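Side-chain contacts in O-phospho-L-seryl-tRNA:Cys-tRNA synthase (Methanocaldococcus jannaschii DSM 2661, PDB 5X6B), which probably converts O-phosphoseryl-tRNA(Cys) to cysteinyl-tRNA(Cys), using pyridoxal phosphate as its cofactor: residues K101-D106 and V301-S306; A108-M113 and A305-V310; K126-H131 and E287-G292; D143-Y148 and H201-Y206. All blocks are in the same frame, centred on the assembly; numbering follows the deposited sequence.

Interaction 1. Residues K101-D106 and V301-S306; sequences KDFLED and VTLMAS
Met304 sets its CG methylene over one face of the Phe103 ring, with the sulfur lying obliquely beyond. The CG methylene of Met304 stands 3.8 Å from the centroid of the Phe103 ring and 20° off the ring normal, a CH-pi interaction; its closest ring atom is Phe103 CG, 3.5 Å from Met304 CG, so the methylene sits off-centre, nearer the root of the ring. The sulfur adds a Met-aromatic contact, with Met304 SD 4.9 Å from the Phe103 centroid. Methionine suits the place because its unbranched, flexible chain can bring both a C-H donor and a polarisable sulfur to the same ring.

Purely apolar packing takes over at the far end of the ring. There Phe103 CZ meets Leu303 CG at 3.6 Å, the two side chains crossing at about a right angle. Phe103 reaches this far because its CG lies anti to the backbone N (chi1 169°), which extends the ring out from helix 100-111. Being consecutive, Leu303 and Met304 meet the ring from the same side, the methionine over the face near its root and the leucine obliquely at its far end.

No hydrogen bond joins the segments; backbone polar groups are engaged within each helix, as in Asp106 N to Asp102 O, 2.9 Å. Beyond the pair, Phe103 packs edge-to-face with Phe307, while Tyr44 and Leu47 of the second subunit pack on Phe103 and Met304. The arrangement is a buried helix-helix contact between helices 100-111 and 298-305, set at the subunit interface and centred on one aromatic residue.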
# COMPACT_ATOMS: atom_id res chain seq x y z
N LYS B 101 4.07 11.36 -10.40
CA LYS B 101 5.05 12.25 -11.01
C LYS B 101 5.50 13.31 -10.00
O LYS B 101 6.69 13.51 -9.78
CB LYS B 101 4.47 12.91 -12.26
CG LYS B 101 5.38 13.93 -12.91
CD LYS B 101 4.60 14.84 -13.82
CE LYS B 101 5.47 15.41 -14.92
NZ LYS B 101 4.68 15.76 -16.13
N ASP B 102 4.53 13.98 -9.39
CA ASP B 102 4.83 15.03 -8.41
C ASP B 102 5.55 14.46 -7.19
O ASP B 102 6.45 15.09 -6.64
CB ASP B 102 3.54 15.74 -7.99
CG ASP B 102 2.99 16.63 -9.08
OD1 ASP B 102 3.74 16.91 -10.04
OD2 ASP B 102 1.82 17.03 -8.99
N PHE B 103 5.16 13.26 -6.79
CA PHE B 103 5.79 12.61 -5.65
C PHE B 103 7.25 12.27 -5.94
O PHE B 103 8.11 12.42 -5.07
CB PHE B 103 5.02 11.34 -5.26
CG PHE B 103 5.74 10.48 -4.27
CD1 PHE B 103 5.87 10.88 -2.95
CD2 PHE B 103 6.29 9.27 -4.65
CE1 PHE B 103 6.53 10.09 -2.03
CE2 PHE B 103 6.95 8.47 -3.74
CZ PHE B 103 7.08 8.89 -2.43
N LEU B 104 7.51 11.82 -7.16
CA LEU B 104 8.86 11.43 -7.54
C LEU B 104 9.80 12.63 -7.60
O LEU B 104 10.99 12.51 -7.30
CB LEU B 104 8.85 10.70 -8.88
CG LEU B 104 8.42 9.24 -8.75
CD1 LEU B 104 8.45 8.54 -10.10
CD2 LEU B 104 9.33 8.53 -7.75
N GLU B 105 9.28 13.79 -7.99
CA GLU B 105 10.10 14.99 -7.98
C GLU B 105 10.27 15.50 -6.55
O GLU B 105 11.34 15.99 -6.19
CB GLU B 105 9.50 16.06 -8.90
CG GLU B 105 8.56 17.05 -8.22
CD GLU B 105 7.78 17.88 -9.21
OE1 GLU B 105 7.99 17.70 -10.43
OE2 GLU B 105 6.97 18.73 -8.77
N ASP B 106 9.23 15.37 -5.72
CA ASP B 106 9.31 15.82 -4.34
C ASP B 106 10.25 14.93 -3.53
O ASP B 106 11.00 15.41 -2.67
CB ASP B 106 7.93 15.85 -3.69
CG ASP B 106 7.04 16.94 -4.26
OD1 ASP B 106 7.58 17.87 -4.90
OD2 ASP B 106 5.81 16.87 -4.07
N VAL B 301 1.05 3.85 -2.68
CA VAL B 301 0.00 4.72 -2.17
C VAL B 301 0.24 5.05 -0.70
O VAL B 301 0.05 6.19 -0.28
CB VAL B 301 -1.38 4.08 -2.35
CG1 VAL B 301 -2.46 4.95 -1.71
CG2 VAL B 301 -1.66 3.88 -3.82
N THR B 302 0.67 4.06 0.07
CA THR B 302 1.01 4.29 1.47
C THR B 302 2.24 5.18 1.57
O THR B 302 2.33 6.02 2.46
CB THR B 302 1.26 2.98 2.23
OG1 THR B 302 2.38 2.29 1.67
CG2 THR B 302 0.03 2.09 2.16
N LEU B 303 3.18 5.01 0.64
CA LEU B 303 4.41 5.80 0.63
C LEU B 303 4.11 7.28 0.40
O LEU B 303 4.68 8.15 1.07
CB LEU B 303 5.38 5.28 -0.44
CG LEU B 303 6.79 5.85 -0.48
CD1 LEU B 303 7.53 5.61 0.83
CD2 LEU B 303 7.58 5.26 -1.65
N MET B 304 3.22 7.56 -0.55
CA MET B 304 2.78 8.93 -0.80
C MET B 304 1.96 9.49 0.37
O MET B 304 2.03 10.67 0.68
CB MET B 304 1.96 9.01 -2.09
CG MET B 304 2.77 8.81 -3.37
SD MET B 304 1.77 9.04 -4.86
CE MET B 304 0.74 7.57 -4.81
N ALA B 305 1.19 8.62 1.01
CA ALA B 305 0.34 9.03 2.12
C ALA B 305 1.14 9.30 3.40
O ALA B 305 0.87 10.25 4.12
CB ALA B 305 -0.73 7.99 2.38
N SER B 306 2.13 8.44 3.67
CA SER B 306 2.97 8.61 4.84
C SER B 306 4.03 9.68 4.65
O SER B 306 4.76 10.02 5.59
CB SER B 306 3.66 7.29 5.20
OG SER B 306 2.70 6.28 5.48

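Interaction 2. Residues A108-M113 and A305-V310; sequences AKFLNM and ASFPHV
Phe110 and Phe307 form an edge-to-face pair in which the edge of Phe307 is directed at the face of Phe110. The contact is best followed outward along Phe110. Its CB already touches, lying 4.3 Å from Phe307 CZ, close to the plane of the Phe307 ring and at its edge. With chi1 at 179° the ring is carried straight out from the main-chain nitrogen, away from helix 100-111 toward segment 305-310. At the base of the ring, Phe110 CG and CD2 each come to 4.3 Å from Phe307 CE1, an atom that stands 4.2 Å above the Phe110 plane and toward its rim. The ring centroids are 5.7 Å apart with the planes at 81°, nearly perpendicular, so C-H groups of one ring are set against the pi cloud of the other. This T-shaped geometry lets two phenylalanines, which have no polar group to satisfy, fill space between helices.

The place in the fold suits a long aromatic side chain, because the backbones are well separated, the nearest CA atoms being those of Phe110 and Phe307 at 10.3 Å. Helix 100-111 ends just beyond, in a Schellman motif where Asn112, at positive phi, bonds back from its N to Lys109 O while Met113 N bonds to Ala108 O.

At the tip, Phe110 CZ comes only to 4.5 Å from Val310 CG1, a loose approach by a compact branched residue. Val311 and Val314, farther along helix 307-314, also pack on Phe110, and Tyr44 of the second subunit meets Phe307 edge-to-face.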
# COMPACT_ATOMS: atom_id res chain seq x y z
N ALA B 108 12.69 13.51 -4.79
CA ALA B 108 14.01 13.82 -5.33
C ALA B 108 14.60 15.03 -4.61
O ALA B 108 15.76 15.00 -4.18
CB ALA B 108 13.93 14.08 -6.82
N LYS B 109 13.81 16.09 -4.47
CA LYS B 109 14.23 17.27 -3.72
C LYS B 109 14.56 16.89 -2.29
O LYS B 109 15.56 17.34 -1.73
CB LYS B 109 13.15 18.35 -3.74
CG LYS B 109 12.85 18.96 -5.10
CD LYS B 109 11.82 20.07 -4.95
CE LYS B 109 11.49 20.71 -6.30
NZ LYS B 109 10.47 21.78 -6.17
N PHE B 110 13.70 16.05 -1.71
CA PHE B 110 13.84 15.60 -0.33
C PHE B 110 15.18 14.93 -0.09
O PHE B 110 15.74 15.03 1.00
CB PHE B 110 12.69 14.65 0.01
CG PHE B 110 12.74 14.10 1.41
CD1 PHE B 110 12.55 14.93 2.51
CD2 PHE B 110 12.93 12.75 1.63
CE1 PHE B 110 12.59 14.43 3.80
CE2 PHE B 110 12.96 12.24 2.92
CZ PHE B 110 12.79 13.08 4.00
N LEU B 111 15.69 14.25 -1.11
CA LEU B 111 16.97 13.57 -1.02
C LEU B 111 18.08 14.39 -1.66
O LEU B 111 19.25 14.00 -1.64
CB LEU B 111 16.89 12.20 -1.69
CG LEU B 111 15.87 11.23 -1.13
CD1 LEU B 111 15.97 9.89 -1.83
CD2 LEU B 111 16.06 11.09 0.37
N ASN B 112 17.70 15.54 -2.22
CA ASN B 112 18.61 16.39 -2.97
C ASN B 112 19.34 15.60 -4.05
O ASN B 112 20.57 15.63 -4.14
CB ASN B 112 19.61 17.06 -2.04
CG ASN B 112 20.25 18.29 -2.66
OD1 ASN B 112 19.66 18.94 -3.52
ND2 ASN B 112 21.46 18.62 -2.22
N MET B 113 18.58 14.86 -4.85
CA MET B 113 19.11 14.14 -6.00
C MET B 113 18.39 14.62 -7.26
O MET B 113 17.34 15.26 -7.17
CB MET B 113 18.96 12.63 -5.83
CG MET B 113 19.73 12.05 -4.65
SD MET B 113 21.52 12.01 -4.89
CE MET B 113 21.67 10.77 -6.17
N ALA B 305 1.19 8.62 1.01
CA ALA B 305 0.34 9.03 2.12
C ALA B 305 1.14 9.30 3.40
O ALA B 305 0.87 10.25 4.12
CB ALA B 305 -0.73 7.99 2.38
N SER B 306 2.13 8.44 3.67
CA SER B 306 2.97 8.61 4.84
C SER B 306 4.03 9.68 4.65
O SER B 306 4.76 10.02 5.59
CB SER B 306 3.66 7.29 5.20
OG SER B 306 2.70 6.28 5.48
N PHE B 307 4.12 10.22 3.44
CA PHE B 307 5.22 11.12 3.10
C PHE B 307 5.26 12.40 3.97
O PHE B 307 6.32 12.74 4.48
CB PHE B 307 5.17 11.48 1.61
CG PHE B 307 6.32 12.33 1.16
CD1 PHE B 307 7.62 11.88 1.29
CD2 PHE B 307 6.10 13.58 0.60
CE1 PHE B 307 8.69 12.66 0.88
CE2 PHE B 307 7.16 14.36 0.18
CZ PHE B 307 8.45 13.91 0.32
N PRO B 308 4.12 13.10 4.14
CA PRO B 308 4.19 14.28 5.01
C PRO B 308 4.57 13.94 6.45
O PRO B 308 5.31 14.70 7.09
CB PRO B 308 2.76 14.85 4.95
CG PRO B 308 2.21 14.35 3.66
CD PRO B 308 2.79 12.98 3.50
N HIS B 309 4.07 12.82 6.96
CA HIS B 309 4.45 12.34 8.28
C HIS B 309 5.94 12.02 8.35
O HIS B 309 6.58 12.20 9.38
CB HIS B 309 3.63 11.11 8.66
CG HIS B 309 4.14 10.39 9.87
ND1 HIS B 309 4.14 10.95 11.13
CD2 HIS B 309 4.66 9.14 10.01
CE1 HIS B 309 4.65 10.08 11.99
NE2 HIS B 309 4.97 8.98 11.34
N VAL B 310 6.49 11.53 7.24
CA VAL B 310 7.91 11.16 7.18
C VAL B 310 8.80 12.40 7.15
O VAL B 310 9.79 12.48 7.89
CB VAL B 310 8.20 10.26 5.97
CG1 VAL B 310 9.69 10.21 5.66
CG2 VAL B 310 7.67 8.86 6.22

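Interaction 3. Residues K126-H131 and E287-G292; sequences KFIVMH and EIEMLG
Glu289 folds back at chi2 (-66°) and His131, its chi1 close to fully extended at -173°, swings its ring out from the helix; together these turns bring carboxylate and imidazole to each other. His131 ND1 donates to Glu289 OE2 at 3.0 Å, nearly straight with an N-H...O angle of 161°. The oxygen lies close to the imidazole plane, at the edge of the ring, and accepts through its syn lone pair, the side facing OE1. Ring and carboxylate are themselves clearly inclined, so only the accepting atom shares the imidazole plane.

The aliphatic part of the glutamate is used as well. Ile128 CG2 packs 3.8 Å from Glu289 CB, the two side chains running past each other in opposite directions, and Ile128 CD1 touches Met290 CE at 3.6 Å. Met290 sets out away from the helix, yet its bent chain returns the terminal methyl to the isoleucine, a reach for which a long flexible residue is well suited.

The other carboxylate oxygen, Glu289 OE1, makes a salt bridge with Arg156 of the second subunit. The glutamate is thus held between a histidine of its own chain and an arginine across the interface, which would probably favour its anionic form. This is a buried His-carboxylate hydrogen bond tying the 287-292 loop to helix 122-132 at a subunit interface, with the nearest bound nucleic acid atom about 7 Å away.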
# COMPACT_ATOMS: atom_id res chain seq x y z
N LYS B 126 19.19 -1.76 -5.81
CA LYS B 126 20.59 -2.15 -5.93
C LYS B 126 20.80 -2.97 -7.19
O LYS B 126 21.69 -2.69 -7.99
CB LYS B 126 21.05 -2.97 -4.73
CG LYS B 126 21.03 -2.25 -3.40
CD LYS B 126 21.34 -3.24 -2.30
CE LYS B 126 21.21 -2.64 -0.93
NZ LYS B 126 21.42 -3.69 0.11
N PHE B 127 19.96 -3.99 -7.35
CA PHE B 127 20.05 -4.87 -8.50
C PHE B 127 19.94 -4.10 -9.81
O PHE B 127 20.64 -4.40 -10.77
CB PHE B 127 18.97 -5.95 -8.45
CG PHE B 127 18.95 -6.83 -9.67
CD1 PHE B 127 20.02 -7.68 -9.93
CD2 PHE B 127 17.89 -6.80 -10.55
CE1 PHE B 127 20.02 -8.49 -11.05
CE2 PHE B 127 17.88 -7.60 -11.67
CZ PHE B 127 18.95 -8.45 -11.92
N ILE B 128 19.06 -3.10 -9.82
CA ILE B 128 18.86 -2.28 -11.01
C ILE B 128 20.13 -1.57 -11.44
O ILE B 128 20.52 -1.64 -12.61
CB ILE B 128 17.74 -1.24 -10.80
CG1 ILE B 128 16.38 -1.92 -10.91
CG2 ILE B 128 17.83 -0.14 -11.84
CD1 ILE B 128 15.24 -1.05 -10.48
N VAL B 129 20.79 -0.89 -10.51
CA VAL B 129 22.01 -0.16 -10.86
C VAL B 129 23.16 -1.13 -11.14
O VAL B 129 24.01 -0.86 -11.99
CB VAL B 129 22.43 0.86 -9.77
CG1 VAL B 129 21.34 1.90 -9.57
CG2 VAL B 129 22.74 0.16 -8.46
N MET B 130 23.18 -2.26 -10.45
CA MET B 130 24.19 -3.28 -10.69
C MET B 130 24.01 -3.90 -12.07
O MET B 130 24.97 -4.41 -12.66
CB MET B 130 24.12 -4.38 -9.62
CG MET B 130 24.72 -4.01 -8.29
SD MET B 130 24.64 -5.42 -7.16
CE MET B 130 25.28 -4.69 -5.65
N HIS B 131 22.79 -3.85 -12.57
CA HIS B 131 22.45 -4.51 -13.82
C HIS B 131 22.56 -3.56 -15.01
O HIS B 131 22.83 -3.99 -16.13
CB HIS B 131 21.03 -5.08 -13.74
CG HIS B 131 20.65 -5.93 -14.91
ND1 HIS B 131 20.01 -5.41 -16.02
CD2 HIS B 131 20.80 -7.25 -15.14
CE1 HIS B 131 19.80 -6.39 -16.89
NE2 HIS B 131 20.27 -7.51 -16.38
N GLU B 287 10.16 1.60 -19.42
CA GLU B 287 11.55 1.49 -18.98
C GLU B 287 11.88 0.06 -18.58
O GLU B 287 11.17 -0.56 -17.80
CB GLU B 287 11.82 2.45 -17.82
CG GLU B 287 11.62 3.92 -18.19
CD GLU B 287 11.79 4.86 -17.00
OE1 GLU B 287 12.02 4.36 -15.87
OE2 GLU B 287 11.70 6.08 -17.20
N ILE B 288 12.99 -0.45 -19.12
CA ILE B 288 13.35 -1.86 -19.03
C ILE B 288 13.61 -2.34 -17.61
O ILE B 288 13.18 -3.44 -17.24
CB ILE B 288 14.60 -2.16 -19.89
CG1 ILE B 288 14.35 -1.79 -21.35
CG2 ILE B 288 15.00 -3.62 -19.78
CD1 ILE B 288 15.56 -1.96 -22.22
N GLU B 289 14.33 -1.55 -16.83
CA GLU B 289 14.68 -1.96 -15.47
C GLU B 289 13.46 -1.96 -14.55
O GLU B 289 13.45 -2.63 -13.51
CB GLU B 289 15.79 -1.07 -14.91
CG GLU B 289 17.12 -1.15 -15.67
CD GLU B 289 17.80 -2.51 -15.56
OE1 GLU B 289 17.50 -3.26 -14.61
OE2 GLU B 289 18.65 -2.82 -16.42
N MET B 290 12.43 -1.21 -14.93
CA MET B 290 11.16 -1.23 -14.20
C MET B 290 10.32 -2.44 -14.60
O MET B 290 9.29 -2.71 -13.99
CB MET B 290 10.36 0.05 -14.48
CG MET B 290 11.04 1.35 -14.10
SD MET B 290 11.14 1.65 -12.33
CE MET B 290 12.81 1.09 -11.98
N LEU B 291 10.78 -3.16 -15.62
CA LEU B 291 9.93 -4.08 -16.38
C LEU B 291 8.71 -3.30 -16.86
O LEU B 291 7.60 -3.82 -16.93
CB LEU B 291 9.51 -5.30 -15.54
CG LEU B 291 10.60 -6.34 -15.32
CD1 LEU B 291 10.08 -7.52 -14.52
CD2 LEU B 291 11.18 -6.80 -16.65
N GLY B 292 8.96 -2.02 -17.18
CA GLY B 292 7.94 -1.11 -17.66
C GLY B 292 6.82 -0.84 -16.68
O GLY B 292 5.85 -0.16 -17.01

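Interaction 4. Residues D143-Y148 and H201-Y206; sequences DKNAHY and HVDGEY
Asn145 and Asp203 lay their flat ends against each other: the amide and carboxylate planes are 16° apart and stacked. The stack begins at the base, where Asn145 CB lies 3.5 Å from Asp203 CB, and continues to Asn145 ND2, 3.6 Å from Asp203 OD2, a face-to-face approach and not a hydrogen bond. Asparagine suits its place by offering both an acceptor and a donor: OD1 bonds to Tyr166 OH and ND2 to Tyr173 O, which fixes the amide's rotation. Asp203 OD1 takes the backbone N of Asn208, and OD2 accepts from Tyr206 N at 2.9 Å, from above the carboxylate plane, in an Asx motif. Aspartate is short enough to reach back to these N-H groups, with CG between its own backbone N and carbonyl carbon (chi1 59°).

These loops leave the C-terminal ends of adjacent parallel strands 139-143 and 194-200 in the mixed seven-stranded sheet, an order matching fold type I pyridoxal-phosphate enzymes, whose cofactor site lies at this end of the sheet; Lys255 carries the cofactor here.

The Tyr206 side chain crosses that of Asn145 at about a right angle, though amide and ring planes are only 40° apart, with Asn145 OD1 near the ring plane and 4.1 Å from Tyr206 CE2; Tyr173 stacks on that ring. A water donates to Asn145 O at 2.8 Å and accepts from Gly204 N at 2.7 Å.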
# COMPACT_ATOMS: atom_id res chain seq x y z
N ASP B 143 31.26 -2.22 2.01
CA ASP B 143 31.73 -2.42 3.39
C ASP B 143 31.42 -3.83 3.88
O ASP B 143 30.57 -4.51 3.33
CB ASP B 143 31.09 -1.39 4.33
CG ASP B 143 29.57 -1.45 4.32
OD1 ASP B 143 28.98 -1.79 3.28
OD2 ASP B 143 28.96 -1.15 5.37
N LYS B 144 32.12 -4.27 4.92
CA LYS B 144 31.94 -5.61 5.45
C LYS B 144 30.65 -5.74 6.27
O LYS B 144 30.23 -6.84 6.61
CB LYS B 144 33.14 -6.02 6.31
CG LYS B 144 33.83 -7.28 5.82
CD LYS B 144 34.99 -7.69 6.71
CE LYS B 144 36.31 -7.62 5.93
NZ LYS B 144 37.43 -8.34 6.61
N ASN B 145 30.03 -4.60 6.56
CA ASN B 145 28.77 -4.58 7.31
C ASN B 145 27.56 -4.60 6.39
O ASN B 145 26.42 -4.43 6.85
CB ASN B 145 28.69 -3.35 8.21
CG ASN B 145 29.38 -3.55 9.54
OD1 ASN B 145 29.75 -4.67 9.90
ND2 ASN B 145 29.52 -2.46 10.29
N ALA B 146 27.79 -4.80 5.10
CA ALA B 146 26.73 -4.69 4.11
C ALA B 146 25.63 -5.72 4.31
O ALA B 146 25.89 -6.85 4.74
CB ALA B 146 27.31 -4.80 2.71
N HIS B 147 24.41 -5.31 4.00
CA HIS B 147 23.24 -6.18 4.08
C HIS B 147 23.34 -7.30 3.06
O HIS B 147 23.84 -7.08 1.95
CB HIS B 147 21.96 -5.36 3.86
CG HIS B 147 20.71 -6.07 4.26
ND1 HIS B 147 19.87 -6.66 3.35
CD2 HIS B 147 20.16 -6.29 5.48
CE1 HIS B 147 18.84 -7.21 3.98
NE2 HIS B 147 19.00 -7.00 5.28
N TYR B 148 22.87 -8.49 3.42
CA TYR B 148 23.02 -9.67 2.57
C TYR B 148 22.47 -9.45 1.16
O TYR B 148 22.95 -10.05 0.21
CB TYR B 148 22.33 -10.89 3.22
CG TYR B 148 20.81 -10.90 3.14
CD1 TYR B 148 20.15 -11.40 2.02
CD2 TYR B 148 20.03 -10.43 4.19
CE1 TYR B 148 18.77 -11.43 1.94
CE2 TYR B 148 18.65 -10.44 4.12
CZ TYR B 148 18.02 -10.94 3.00
OH TYR B 148 16.65 -10.96 2.92
N HIS B 201 24.87 2.82 4.46
CA HIS B 201 24.87 4.06 5.25
C HIS B 201 24.68 3.80 6.74
O HIS B 201 25.36 4.41 7.57
CB HIS B 201 23.79 5.01 4.75
CG HIS B 201 24.02 6.44 5.14
ND1 HIS B 201 23.12 7.44 4.85
CD2 HIS B 201 25.04 7.03 5.80
CE1 HIS B 201 23.57 8.59 5.32
NE2 HIS B 201 24.74 8.36 5.90
N VAL B 202 23.75 2.92 7.06
CA VAL B 202 23.64 2.34 8.40
C VAL B 202 23.45 0.84 8.25
O VAL B 202 22.49 0.38 7.62
CB VAL B 202 22.47 2.96 9.22
CG1 VAL B 202 22.12 2.08 10.41
CG2 VAL B 202 22.81 4.35 9.69
N ASP B 203 24.38 0.06 8.80
CA ASP B 203 24.25 -1.39 8.74
C ASP B 203 23.11 -1.87 9.61
O ASP B 203 22.70 -1.17 10.54
CB ASP B 203 25.54 -2.08 9.16
CG ASP B 203 25.96 -1.72 10.57
OD1 ASP B 203 26.07 -0.51 10.87
OD2 ASP B 203 26.13 -2.65 11.38
N GLY B 204 22.61 -3.07 9.32
CA GLY B 204 21.47 -3.62 10.02
C GLY B 204 21.83 -4.60 11.11
O GLY B 204 20.97 -5.31 11.62
N GLU B 205 23.10 -4.65 11.47
CA GLU B 205 23.53 -5.53 12.56
C GLU B 205 23.92 -4.73 13.79
O GLU B 205 23.73 -5.18 14.92
CB GLU B 205 24.70 -6.41 12.11
CG GLU B 205 25.08 -7.49 13.12
CD GLU B 205 23.99 -8.52 13.33
OE1 GLU B 205 23.11 -8.67 12.45
OE2 GLU B 205 24.00 -9.20 14.38
N TYR B 206 24.46 -3.53 13.58
CA TYR B 206 24.95 -2.73 14.68
C TYR B 206 24.33 -1.34 14.68
O TYR B 206 24.29 -0.67 15.71
CB TYR B 206 26.49 -2.63 14.62
CG TYR B 206 27.17 -3.98 14.69
CD1 TYR B 206 27.24 -4.68 15.88
CD2 TYR B 206 27.72 -4.57 13.55
CE1 TYR B 206 27.85 -5.92 15.96
CE2 TYR B 206 28.34 -5.81 13.61
CZ TYR B 206 28.39 -6.48 14.82
OH TYR B 206 29.00 -7.71 14.91
O HOH W 1 23.63 -4.57 7.31

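Interactions 1 and 2 are neighbours: both use helix 100-111, their second segments overlap at Ala305 and Ser306, where helix 298-305 gives way to helix 307-314, and they touch where Phe103 CE1 lies 3.9 Å from Phe307 CG. Their chemistry is apolar and aromatic; interaction 1 is wholly buried, interaction 2 partly so. Interaction 3 is also buried and, like them, meets the second subunit, but it adds a His-carboxylate bond and an intersubunit salt bridge, in the contact that comes within about 7 Å of the bound nucleic acid. Interaction 4, closest to the centre of the chain, joins two strand-end loops by polar groups and a water, and brushes interaction 3 through Lys126 and His147.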